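Local coordinates for MsStt7d protein (Micromonas, PDB 4IX4), which probably acts as an ATP-dependent protein kinase, represented here by its kinase domain holding ADP and magnesium, at residues G34-G39 with V48-K53; E64-V69 with L186-A191; T80-M85 with A112-N117. All blocks are in the same frame, centred on the assembly; numbering follows the deposited sequence. Where two conformers were deposited one is given.

How the contacts relate
Contact 1 comes first along the chain and closes a short loop, the hairpin of strands 34-41 and 45-52. Contact 2 then opens on helix 59-76 and closes more than a hundred residues later at 186-191, bringing that helix against the metal-binding loop. Contact 3 lies wholly within this long excursion: it joins 80-85, at the start of edge strand 84-90, to 112-117, at and beyond the end of strand 106-112. The salt bridge Lys50 to Glu66 couples contacts 1 and 2, and Arg38 to Glu116 couples 1 and 3. Probable backbone hydrogen bonds between Leu186 and both Thr80 and Ala82 couple 2 and 3. All three contacts touch ADP.

Contact 1: G34-G39 with V48-K53. With ADP (adenosine-5'-diphosphate), chain F.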
loop_
_atom_site.group_PDB
_atom_site.type_symbol
_atom_site.label_atom_id
_atom_site.label_comp_id
_atom_site.label_asym_id
_atom_site.label_seq_id
_atom_site.Cartn_x
_atom_site.Cartn_y
_atom_site.Cartn_z
ATOM N N GLY B 34 -1.314 2.225 -5.929
ATOM C CA GLY B 34 -1.692 3.439 -6.631
ATOM C C GLY B 34 -2.552 4.369 -5.795
ATOM O O GLY B 34 -2.985 4.009 -4.694
ATOM N N THR B 35 -2.800 5.564 -6.324
ATOM C CA THR B 35 -3.580 6.582 -5.636
ATOM C C THR B 35 -4.696 7.057 -6.546
ATOM O O THR B 35 -4.481 7.270 -7.732
ATOM C CB THR B 35 -2.708 7.793 -5.273
ATOM O OG1 THR B 35 -1.536 7.344 -4.582
ATOM C CG2 THR B 35 -3.482 8.772 -4.407
ATOM N N VAL B 36 -5.891 7.191 -5.981
ATOM C CA VAL B 36 -7.082 7.542 -6.738
ATOM C C VAL B 36 -7.555 8.955 -6.373
ATOM O O VAL B 36 -7.589 9.322 -5.196
ATOM C CB VAL B 36 -8.202 6.509 -6.468
ATOM C CG1 VAL B 36 -9.503 6.948 -7.090
ATOM C CG2 VAL B 36 -7.794 5.142 -6.996
ATOM N N PHE B 37 -7.911 9.737 -7.391
ATOM C CA PHE B 37 -8.391 11.108 -7.220
ATOM C C PHE B 37 -9.685 11.286 -7.990
ATOM O O PHE B 37 -9.912 10.604 -8.989
ATOM C CB PHE B 37 -7.385 12.112 -7.796
ATOM C CG PHE B 37 -6.032 12.049 -7.164
ATOM C CD1 PHE B 37 -5.700 12.904 -6.124
ATOM C CD2 PHE B 37 -5.078 11.151 -7.621
ATOM C CE1 PHE B 37 -4.448 12.854 -5.543
ATOM C CE2 PHE B 37 -3.815 11.098 -7.039
ATOM C CZ PHE B 37 -3.505 11.948 -6.003
ATOM N N ARG B 38 -10.527 12.210 -7.542
ATOM C CA ARG B 38 -11.626 12.669 -8.382
ATOM C C ARG B 38 -11.068 13.605 -9.439
ATOM O O ARG B 38 -10.042 14.253 -9.234
ATOM C CB ARG B 38 -12.678 13.424 -7.577
ATOM C CG ARG B 38 -13.486 12.565 -6.632
ATOM C CD ARG B 38 -14.626 13.377 -6.048
ATOM N NE ARG B 38 -15.343 12.643 -5.011
ATOM C CZ ARG B 38 -15.004 12.647 -3.725
ATOM N NH1 ARG B 38 -13.953 13.346 -3.318
ATOM N NH2 ARG B 38 -15.716 11.951 -2.847
ATOM N N GLY B 39 -11.758 13.681 -10.565
ATOM C CA GLY B 39 -11.422 14.647 -11.584
ATOM C C GLY B 39 -12.647 15.096 -12.351
ATOM O O GLY B 39 -13.751 14.561 -12.185
ATOM N N VAL B 48 -12.870 9.455 -12.235
ATOM C CA VAL B 48 -11.920 9.066 -11.209
ATOM C C VAL B 48 -10.629 8.700 -11.937
ATOM O O VAL B 48 -10.658 8.138 -13.042
ATOM C CB VAL B 48 -12.482 7.909 -10.347
ATOM C CG1 VAL B 48 -11.425 7.323 -9.462
ATOM C CG2 VAL B 48 -13.645 8.427 -9.511
ATOM N N LEU B 49 -9.506 9.045 -11.314
ATOM C CA LEU B 49 -8.186 8.978 -11.928
ATOM C C LEU B 49 -7.257 8.219 -11.004
ATOM O O LEU B 49 -7.295 8.421 -9.791
ATOM C CB LEU B 49 -7.652 10.396 -12.114
ATOM C CG LEU B 49 -8.424 11.244 -13.128
ATOM C CD1 LEU B 49 -8.366 12.742 -12.797
ATOM C CD2 LEU B 49 -7.890 10.971 -14.526
ATOM N N LYS B 50 -6.425 7.345 -11.558
ATOM C CA LYS B 50 -5.477 6.595 -10.728
ATOM C C LYS B 50 -4.078 6.643 -11.320
ATOM O O LYS B 50 -3.903 6.435 -12.517
ATOM C CB LYS B 50 -5.902 5.129 -10.588
ATOM C CG LYS B 50 -4.956 4.283 -9.731
ATOM C CD LYS B 50 -5.442 2.849 -9.600
ATOM C CE LYS B 50 -4.576 2.066 -8.631
ATOM N NZ LYS B 50 -5.166 0.724 -8.347
ATOM N N ASN B 51 -3.081 6.911 -10.479
ATOM C CA ASN B 51 -1.690 6.766 -10.892
ATOM C C ASN B 51 -0.964 5.793 -9.963
ATOM O O ASN B 51 -1.554 5.322 -8.992
ATOM C CB ASN B 51 -0.984 8.131 -10.982
ATOM C CG ASN B 51 -0.680 8.739 -9.623
ATOM O OD1 ASN B 51 -1.273 8.365 -8.612
ATOM N ND2 ASN B 51 0.241 9.702 -9.603
ATOM N N ALA B 52 0.294 5.471 -10.269
ATOM C CA ALA B 52 1.068 4.565 -9.422
ATOM C C ALA B 52 1.671 5.310 -8.238
ATOM O O ALA B 52 1.957 6.504 -8.328
ATOM C CB ALA B 52 2.172 3.896 -10.223
ATOM N N LYS B 53 1.866 4.601 -7.130
ATOM C CA LYS B 53 2.669 5.129 -6.023
ATOM C C LYS B 53 4.150 5.063 -6.373
ATOM O O LYS B 53 4.656 4.017 -6.784
ATOM C CB LYS B 53 2.405 4.348 -4.736
ATOM C CG LYS B 53 1.034 4.620 -4.142
ATOM C CD LYS B 53 0.765 3.703 -2.967
ATOM C CE LYS B 53 -0.597 3.949 -2.355
ATOM N NZ LYS B 53 -0.797 3.120 -1.127
HETATM P PB ADP F . -8.665 1.796 -0.165
HETATM O O1B ADP F . -8.817 0.374 -0.635
HETATM O O2B ADP F . -9.972 2.483 0.162
HETATM O O3B ADP F . -7.572 1.988 0.865
HETATM P PA ADP F . -8.803 2.673 -2.851
HETATM O O1A ADP F . -9.631 1.427 -3.070
HETATM O O2A ADP F . -7.806 3.135 -3.894
HETATM O O3A ADP F . -8.061 2.594 -1.429
HETATM O "O5'" ADP F . -9.870 3.857 -2.650
HETATM C "C5'" ADP F . -10.318 4.504 -3.824
HETATM C "C4'" ADP F . -11.654 5.174 -3.572
HETATM O "O4'" ADP F . -12.053 5.674 -4.843
HETATM C "C3'" ADP F . -12.724 4.216 -3.072
HETATM O "O3'" ADP F . -13.382 4.750 -1.919
HETATM C "C2'" ADP F . -13.731 4.175 -4.190
HETATM O "O2'" ADP F . -15.071 4.204 -3.692
HETATM C "C1'" ADP F . -13.424 5.386 -5.063
HETATM N N9 ADP F . -13.609 5.005 -6.473
HETATM C C8 ADP F . -12.795 4.204 -7.186
HETATM N N7 ADP F . -13.274 4.039 -8.445
HETATM C C5 ADP F . -14.411 4.752 -8.536
HETATM C C6 ADP F . -15.405 5.027 -9.585
HETATM N N6 ADP F . -15.254 4.483 -10.816
HETATM N N1 ADP F . -16.449 5.821 -9.265
HETATM C C2 ADP F . -16.596 6.368 -8.048
HETATM N N3 ADP F . -15.721 6.167 -7.040
HETATM C C4 ADP F . -14.635 5.385 -7.233
HETATM O O HOH W 1 0.362 8.197 -6.341
#
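Gly34 faces Ala52 with their CA atoms only 4.1 Å apart, and a CB on Gly34 would collide with both Lys50 CE and Asn51 O. Beyond this tight pair the strands run antiparallel, at 158°, with reciprocal backbone hydrogen bonds at Thr35 with Asn51 and at Phe37 with Leu49. The shorter pair includes Phe37 N to Leu49 O, 2.8 Å and in the carbonyl plane. Val36, Arg38, Val48 and Lys50 share the face that meets the nucleotide: Val36 CG1 lies 3.6 Å from ADP O4', while Val48 CG2 is 3.8 Å from C6 of the adenine.

This is the hairpin that follows the kinase glycine-rich loop, the second and third strands of the five-stranded N-lobe sheet; Gly34 is the last glycine of the GxGxxG sequence and Lys50 the lysine of the VAIK-type strand. Lys50 is extended throughout, with CG trans to its backbone N (chi1 -180°), and passes beside Gly34, its CE 3.8 Å from Gly34 CA. Its NZ ends in a salt bridge with Glu66, and it also makes a cation-pi contact with Phe33.

On the other face Thr35 and Asn51 run alongside each other. Asn51 CG stands between its own N and carbonyl carbon (chi1 73°), which brings OD1 near Thr35 CB. A water ties the pair: it donates to Asn51 OD1 at 2.8 Å and to Ala52 O, and also bonds Thr35 OG1. Asn51 OD1 also approaches the edge of the Phe37 ring. Past the end of the strand, the extended Lys53 chain runs beside Gly34, its CE 3.3 Å from Gly34 O; its NZ lies among the carbonyl oxygens of Ser30, Gly31 and Asn32 and Ser30 O of the second subunit, more acceptors than its three hydrogens can serve one each.

Contact 2: E64-V69 with L186-A191. With MG (magnesium ion), chain G; ADP (adenosine-5'-diphosphate), chain F.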
loop_
_atom_site.group_PDB
_atom_site.type_symbol
_atom_site.label_atom_id
_atom_site.label_comp_id
_atom_site.label_asym_id
_atom_site.label_seq_id
_atom_site.Cartn_x
_atom_site.Cartn_y
_atom_site.Cartn_z
ATOM N N GLU B 64 0.038 -1.118 -15.072
ATOM C CA GLU B 64 -0.091 -1.606 -16.441
ATOM C C GLU B 64 -0.994 -2.843 -16.520
ATOM O O GLU B 64 -1.813 -2.951 -17.434
ATOM C CB GLU B 64 1.273 -1.868 -17.070
ATOM C CG GLU B 64 1.988 -0.572 -17.420
ATOM C CD GLU B 64 3.435 -0.763 -17.813
ATOM O OE1 GLU B 64 3.996 -1.844 -17.543
ATOM O OE2 GLU B 64 4.020 0.182 -18.380
ATOM N N CYS B 65 -0.844 -3.770 -15.573
ATOM C CA CYS B 65 -1.701 -4.942 -15.559
ATOM C C CYS B 65 -3.160 -4.554 -15.317
ATOM O O CYS B 65 -4.050 -5.066 -15.988
ATOM C CB CYS B 65 -1.236 -5.957 -14.521
ATOM S SG CYS B 65 -1.948 -7.582 -14.780
ATOM N N GLU B 66 -3.396 -3.643 -14.377
ATOM C CA GLU B 66 -4.741 -3.141 -14.130
ATOM C C GLU B 66 -5.322 -2.528 -15.408
ATOM O O GLU B 66 -6.504 -2.716 -15.735
ATOM C CB GLU B 66 -4.731 -2.111 -13.002
ATOM C CG GLU B 66 -6.099 -1.543 -12.711
ATOM C CD GLU B 66 -6.147 -0.749 -11.420
ATOM O OE1 GLU B 66 -5.105 -0.645 -10.739
ATOM O OE2 GLU B 66 -7.228 -0.224 -11.099
ATOM N N MET B 67 -4.485 -1.779 -16.119
ATOM C CA MET B 67 -4.874 -1.202 -17.393
ATOM C C MET B 67 -5.274 -2.297 -18.385
ATOM O O MET B 67 -6.360 -2.241 -18.964
ATOM C CB MET B 67 -3.734 -0.351 -17.959
ATOM C CG MET B 67 -4.078 0.300 -19.277
ATOM S SD MET B 67 -2.840 1.489 -19.857
ATOM C CE MET B 67 -1.429 0.425 -20.165
ATOM N N ASP B 68 -4.402 -3.294 -18.567
ATOM C CA ASP B 68 -4.669 -4.403 -19.490
ATOM C C ASP B 68 -5.973 -5.135 -19.135
ATOM O O ASP B 68 -6.800 -5.436 -20.008
ATOM C CB ASP B 68 -3.517 -5.422 -19.484
ATOM C CG ASP B 68 -2.216 -4.859 -20.031
ATOM O OD1 ASP B 68 -2.231 -3.783 -20.660
ATOM O OD2 ASP B 68 -1.166 -5.511 -19.836
ATOM N N VAL B 69 -6.155 -5.442 -17.853
ATOM C CA VAL B 69 -7.370 -6.144 -17.430
ATOM C C VAL B 69 -8.612 -5.276 -17.673
ATOM O O VAL B 69 -9.663 -5.788 -18.088
ATOM C CB VAL B 69 -7.284 -6.639 -15.968
ATOM C CG1 VAL B 69 -8.626 -7.233 -15.510
ATOM C CG2 VAL B 69 -6.175 -7.672 -15.830
ATOM N N LEU B 186 -18.664 -3.398 -9.876
ATOM C CA LEU B 186 -17.386 -3.622 -9.218
ATOM C C LEU B 186 -16.403 -2.521 -9.573
ATOM O O LEU B 186 -16.414 -2.002 -10.692
ATOM C CB LEU B 186 -16.806 -4.969 -9.648
ATOM C CG LEU B 186 -17.458 -6.166 -8.949
ATOM C CD1 LEU B 186 -17.326 -7.446 -9.782
ATOM C CD2 LEU B 186 -16.883 -6.362 -7.540
ATOM N N ILE B 187 -15.539 -2.178 -8.622
ATOM C CA ILE B 187 -14.398 -1.327 -8.931
ATOM C C ILE B 187 -13.117 -2.033 -8.514
ATOM O O ILE B 187 -13.148 -3.074 -7.844
ATOM C CB ILE B 187 -14.472 0.049 -8.224
ATOM C CG1 ILE B 187 -14.686 -0.134 -6.721
ATOM C CG2 ILE B 187 -15.584 0.903 -8.821
ATOM C CD1 ILE B 187 -14.543 1.158 -5.925
ATOM N N ASP B 188 -11.987 -1.438 -8.883
ATOM C CA ASP B 188 -10.683 -1.896 -8.425
ATOM C C ASP B 188 -10.293 -3.265 -8.969
ATOM O O ASP B 188 -10.431 -4.279 -8.284
ATOM C CB ASP B 188 -10.631 -1.910 -6.895
ATOM C CG ASP B 188 -9.222 -1.754 -6.358
ATOM O OD1 ASP B 188 -8.264 -1.930 -7.140
ATOM O OD2 ASP B 188 -9.072 -1.456 -5.155
ATOM N N LEU B 189 -9.794 -3.286 -10.199
ATOM C CA LEU B 189 -9.242 -4.507 -10.775
ATOM C C LEU B 189 -7.720 -4.620 -10.556
ATOM O O LEU B 189 -7.042 -5.396 -11.227
ATOM C CB LEU B 189 -9.592 -4.577 -12.267
ATOM C CG LEU B 189 -11.088 -4.758 -12.573
ATOM C CD1 LEU B 189 -11.413 -4.349 -14.001
ATOM C CD2 LEU B 189 -11.505 -6.200 -12.304
ATOM N N GLY B 190 -7.190 -3.869 -9.598
ATOM C CA GLY B 190 -5.749 -3.846 -9.372
ATOM C C GLY B 190 -5.162 -5.163 -8.883
ATOM O O GLY B 190 -3.964 -5.398 -9.007
ATOM N N ALA B 191 -5.996 -6.019 -8.302
ATOM C CA ALA B 191 -5.541 -7.330 -7.843
ATOM C C ALA B 191 -5.985 -8.439 -8.793
ATOM O O ALA B 191 -5.654 -9.604 -8.601
ATOM C CB ALA B 191 -6.066 -7.609 -6.438
HETATM MG MG MG G . -8.919 -0.697 -2.827
HETATM P PB ADP F . -8.665 1.796 -0.165
HETATM O O1B ADP F . -8.817 0.374 -0.635
HETATM O O2B ADP F . -9.972 2.483 0.162
HETATM O O3B ADP F . -7.572 1.988 0.865
HETATM P PA ADP F . -8.803 2.673 -2.851
HETATM O O1A ADP F . -9.631 1.427 -3.070
HETATM O O2A ADP F . -7.806 3.135 -3.894
HETATM O O3A ADP F . -8.061 2.594 -1.429
HETATM O "O5'" ADP F . -9.870 3.857 -2.650
HETATM C "C5'" ADP F . -10.318 4.504 -3.824
HETATM C "C4'" ADP F . -11.654 5.174 -3.572
HETATM O "O4'" ADP F . -12.053 5.674 -4.843
HETATM C "C3'" ADP F . -12.724 4.216 -3.072
HETATM O "O3'" ADP F . -13.382 4.750 -1.919
HETATM C "C2'" ADP F . -13.731 4.175 -4.190
HETATM O "O2'" ADP F . -15.071 4.204 -3.692
HETATM C "C1'" ADP F . -13.424 5.386 -5.063
HETATM N N9 ADP F . -13.609 5.005 -6.473
HETATM C C8 ADP F . -12.795 4.204 -7.186
HETATM N N7 ADP F . -13.274 4.039 -8.445
HETATM C C5 ADP F . -14.411 4.752 -8.536
HETATM C C6 ADP F . -15.405 5.027 -9.585
HETATM N N6 ADP F . -15.254 4.483 -10.816
HETATM N N1 ADP F . -16.449 5.821 -9.265
HETATM C C2 ADP F . -16.596 6.368 -8.048
HETATM N N3 ADP F . -15.721 6.167 -7.040
HETATM C C4 ADP F . -14.635 5.385 -7.233
HETATM O O HOH W 2 -9.710 -1.020 -11.942
HETATM O O HOH W 3 -7.925 0.814 -8.835
HETATM O O HOH W 4 -11.339 -0.669 -1.928
HETATM O O HOH W 5 -8.523 -2.849 -1.800
HETATM O O HOH W 6 -6.809 -0.471 -3.937
#
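Glu66 and Leu189 carry most of this contact, with Val69 behind them. Glu66 is extended, CG trans to the backbone N (chi1 179°), sending the carboxylate off helix 59-76 alongside Gly190, OE1 3.5 Å from Gly190 CA. With no direct hydrogen bond between the segments, Glu66 OE2 accepts from two waters, one 2.7 Å away that takes the hydrogen of Leu189 N, the other also donating to Asp188 OD1. OE1 is salt-bridged to Lys50.

Leu189 points toward the helix, its CD1 4.3 Å from Val69 CG1, a loose contact. It stands where the DFG phenylalanine of kinases usually does. Asp188 OD2 binds magnesium at 2.5 Å, with ADP O1A, ADP O1B and three waters completing its six ligands, and Gly190 N gives a weak hydrogen bond to OD1. The Lys50 pair, Asp188 turned to the metal and Leu189 to the helix are consistent with the helix-in, DFG-in state of an active kinase. An alanine in place of Glu66 would probably leave Lys50 without its salt-bridge mate and both waters without their shared acceptor.

Glu66 OE2 and Asp188 OD1 lie 4.4 Å apart, a like-charge pair whose repulsion is probably eased by the shared water, Lys50 and the magnesium.

Contact 3: T80-M85 with A112-N117; sequences TCARFM and ANEGEN. With ADP (adenosine-5'-diphosphate), chain F.
The kinase hinge, which reads the adenine edge of the nucleotide, is braced here by the residues that lead into strand 84-90. Ala112 O accepts from ADP N6 at 2.9 Å, and Glu114 N donates to ADP N1, the paired bonds by which kinases hold adenine. Ala82 CB also borders this edge, 3.4 Å from ADP N6.

Between the segments two hydrogen bonds do the work. Ala112 N meets Arg83 O at 3.0 Å in the carbonyl plane. The other is nearly straight: Arg83 N gives its hydrogen to Glu114 OE2 at 2.9 Å and 176°, on the anti side of the carboxylate. Glu114 CG, trans to the carbonyl carbon (chi1 -65°), rests against Ala82 CB, and the bend at chi2 (-73°) then turns the carboxylate to Arg83 N. A water links the same OE2 to Arg83 NE, lying in the guanidinium plane at its edge. Over one face of that guanidinium sits Ala112 CB, 3.6 Å from Arg83 NH2, and Met85 SD approaches Ala112 N at 3.5 Å.

Further along the hinge Asn113 OD1 accepts from Gly115 N at 2.9 Å, an Asx turn that also brings OD1 close to ADP C2. Asn113 ND2 in turn donates to Glu116 OE2, and Glu116 is salt-bridged to Arg38.

Glu114 thus serves adenine through its backbone and the neighbouring segment through its side chain: OE2 takes two donors and OE1 pairs with Lys185, so the carboxylate is probably ionised and fixed in rotation.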
loop_
_atom_site.group_PDB
_atom_site.type_symbol
_atom_site.label_atom_id
_atom_site.label_comp_id
_atom_site.label_asym_id
_atom_site.label_seq_id
_atom_site.Cartn_x
_atom_site.Cartn_y
_atom_site.Cartn_z
ATOM N N THR B 80 -20.183 -4.869 -15.826
ATOM C CA THR B 80 -19.813 -5.543 -14.583
ATOM C C THR B 80 -19.043 -4.607 -13.671
ATOM O O THR B 80 -19.188 -4.678 -12.451
ATOM C CB THR B 80 -18.954 -6.810 -14.806
ATOM O OG1 THR B 80 -17.740 -6.473 -15.503
ATOM C CG2 THR B 80 -19.732 -7.856 -15.591
ATOM N N CYS B 81 -18.231 -3.733 -14.269
ATOM C CA CYS B 81 -17.312 -2.886 -13.510
ATOM C C CYS B 81 -17.460 -1.417 -13.907
ATOM O O CYS B 81 -18.098 -1.101 -14.918
ATOM C CB CYS B 81 -15.869 -3.328 -13.766
ATOM S SG CYS B 81 -15.470 -5.017 -13.304
ATOM N N ALA B 82 -16.863 -0.518 -13.123
ATOM C CA ALA B 82 -16.858 0.901 -13.482
ATOM C C ALA B 82 -16.411 1.096 -14.931
ATOM O O ALA B 82 -15.455 0.472 -15.385
ATOM C CB ALA B 82 -15.954 1.693 -12.551
ATOM N N ARG B 83 -17.099 1.979 -15.646
ATOM C CA ARG B 83 -16.791 2.237 -17.044
ATOM C C ARG B 83 -15.376 2.767 -17.207
ATOM O O ARG B 83 -15.021 3.780 -16.618
ATOM C CB ARG B 83 -17.783 3.235 -17.626
ATOM C CG ARG B 83 -17.478 3.614 -19.062
ATOM C CD ARG B 83 -18.689 4.213 -19.759
ATOM N NE ARG B 83 -19.211 5.411 -19.100
ATOM C CZ ARG B 83 -18.854 6.658 -19.401
ATOM N NH1 ARG B 83 -17.945 6.888 -20.341
ATOM N NH2 ARG B 83 -19.397 7.678 -18.749
ATOM N N PHE B 84 -14.590 2.073 -18.023
ATOM C CA PHE B 84 -13.183 2.403 -18.236
ATOM C C PHE B 84 -13.026 3.357 -19.417
ATOM O O PHE B 84 -13.471 3.064 -20.533
ATOM C CB PHE B 84 -12.382 1.114 -18.461
ATOM C CG PHE B 84 -10.919 1.332 -18.724
ATOM C CD1 PHE B 84 -10.126 2.013 -17.814
ATOM C CD2 PHE B 84 -10.324 0.827 -19.870
ATOM C CE1 PHE B 84 -8.773 2.202 -18.056
ATOM C CE2 PHE B 84 -8.965 1.014 -20.110
ATOM C CZ PHE B 84 -8.194 1.699 -19.201
ATOM N N MET B 85 -12.390 4.500 -19.164
ATOM C CA MET B 85 -12.278 5.556 -20.163
ATOM C C MET B 85 -10.897 5.650 -20.798
ATOM O O MET B 85 -10.682 6.476 -21.679
ATOM C CB MET B 85 -12.710 6.904 -19.572
ATOM C CG MET B 85 -14.160 6.894 -19.073
ATOM S SD MET B 85 -14.679 8.422 -18.262
ATOM C CE MET B 85 -14.777 9.499 -19.689
ATOM N N ALA B 112 -15.282 6.491 -15.412
ATOM C CA ALA B 112 -16.435 7.284 -15.020
ATOM C C ALA B 112 -16.608 7.206 -13.505
ATOM O O ALA B 112 -16.422 6.146 -12.901
ATOM C CB ALA B 112 -17.685 6.761 -15.701
ATOM N N ASN B 113 -16.975 8.320 -12.886
ATOM C CA ASN B 113 -17.384 8.280 -11.487
ATOM C C ASN B 113 -18.772 7.639 -11.418
ATOM O O ASN B 113 -19.759 8.226 -11.872
ATOM C CB ASN B 113 -17.400 9.686 -10.884
ATOM C CG ASN B 113 -17.727 9.680 -9.405
ATOM O OD1 ASN B 113 -18.520 8.869 -8.942
ATOM N ND2 ASN B 113 -17.114 10.589 -8.654
ATOM N N GLU B 114 -18.838 6.423 -10.882
ATOM C CA GLU B 114 -20.077 5.643 -10.892
ATOM C C GLU B 114 -21.020 5.984 -9.741
ATOM O O GLU B 114 -22.167 5.536 -9.712
ATOM C CB GLU B 114 -19.757 4.147 -10.870
ATOM C CG GLU B 114 -19.022 3.667 -12.121
ATOM C CD GLU B 114 -19.906 3.588 -13.357
ATOM O OE1 GLU B 114 -21.147 3.732 -13.244
ATOM O OE2 GLU B 114 -19.348 3.361 -14.452
ATOM N N GLY B 115 -20.539 6.789 -8.802
ATOM C CA GLY B 115 -21.355 7.204 -7.678
ATOM C C GLY B 115 -20.513 7.489 -6.455
ATOM O O GLY B 115 -19.411 6.957 -6.309
ATOM N N GLU B 116 -21.030 8.321 -5.562
ATOM C CA GLU B 116 -20.219 8.786 -4.445
ATOM C C GLU B 116 -20.215 7.818 -3.264
ATOM O O GLU B 116 -19.512 8.031 -2.274
ATOM C CB GLU B 116 -20.616 10.207 -4.030
ATOM C CG GLU B 116 -19.981 11.284 -4.912
ATOM C CD GLU B 116 -18.456 11.193 -4.938
ATOM O OE1 GLU B 116 -17.878 10.638 -3.980
ATOM O OE2 GLU B 116 -17.834 11.666 -5.916
ATOM N N ASN B 117 -20.996 6.745 -3.340
ATOM C CA ASN B 117 -21.109 5.840 -2.194
ATOM C C ASN B 117 -20.908 4.358 -2.508
ATOM O O ASN B 117 -21.475 3.830 -3.466
ATOM C CB ASN B 117 -22.444 6.036 -1.467
ATOM C CG ASN B 117 -22.528 7.367 -0.744
ATOM O OD1 ASN B 117 -21.769 7.631 0.188
ATOM N ND2 ASN B 117 -23.467 8.206 -1.161
HETATM P PB ADP F . -8.665 1.796 -0.165
HETATM O O1B ADP F . -8.817 0.374 -0.635
HETATM O O2B ADP F . -9.972 2.483 0.162
HETATM O O3B ADP F . -7.572 1.988 0.865
HETATM P PA ADP F . -8.803 2.673 -2.851
HETATM O O1A ADP F . -9.631 1.427 -3.070
HETATM O O2A ADP F . -7.806 3.135 -3.894
HETATM O O3A ADP F . -8.061 2.594 -1.429
HETATM O "O5'" ADP F . -9.870 3.857 -2.650
HETATM C "C5'" ADP F . -10.318 4.504 -3.824
HETATM C "C4'" ADP F . -11.654 5.174 -3.572
HETATM O "O4'" ADP F . -12.053 5.674 -4.843
HETATM C "C3'" ADP F . -12.724 4.216 -3.072
HETATM O "O3'" ADP F . -13.382 4.750 -1.919
HETATM C "C2'" ADP F . -13.731 4.175 -4.190
HETATM O "O2'" ADP F . -15.071 4.204 -3.692
HETATM C "C1'" ADP F . -13.424 5.386 -5.063
HETATM N N9 ADP F . -13.609 5.005 -6.473
HETATM C C8 ADP F . -12.795 4.204 -7.186
HETATM N N7 ADP F . -13.274 4.039 -8.445
HETATM C C5 ADP F . -14.411 4.752 -8.536
HETATM C C6 ADP F . -15.405 5.027 -9.585
HETATM N N6 ADP F . -15.254 4.483 -10.816
HETATM N N1 ADP F . -16.449 5.821 -9.265
HETATM C C2 ADP F . -16.596 6.368 -8.048
HETATM N N3 ADP F . -15.721 6.167 -7.040
HETATM C C4 ADP F . -14.635 5.385 -7.233
HETATM O O HOH W 7 -20.759 4.569 -16.591
#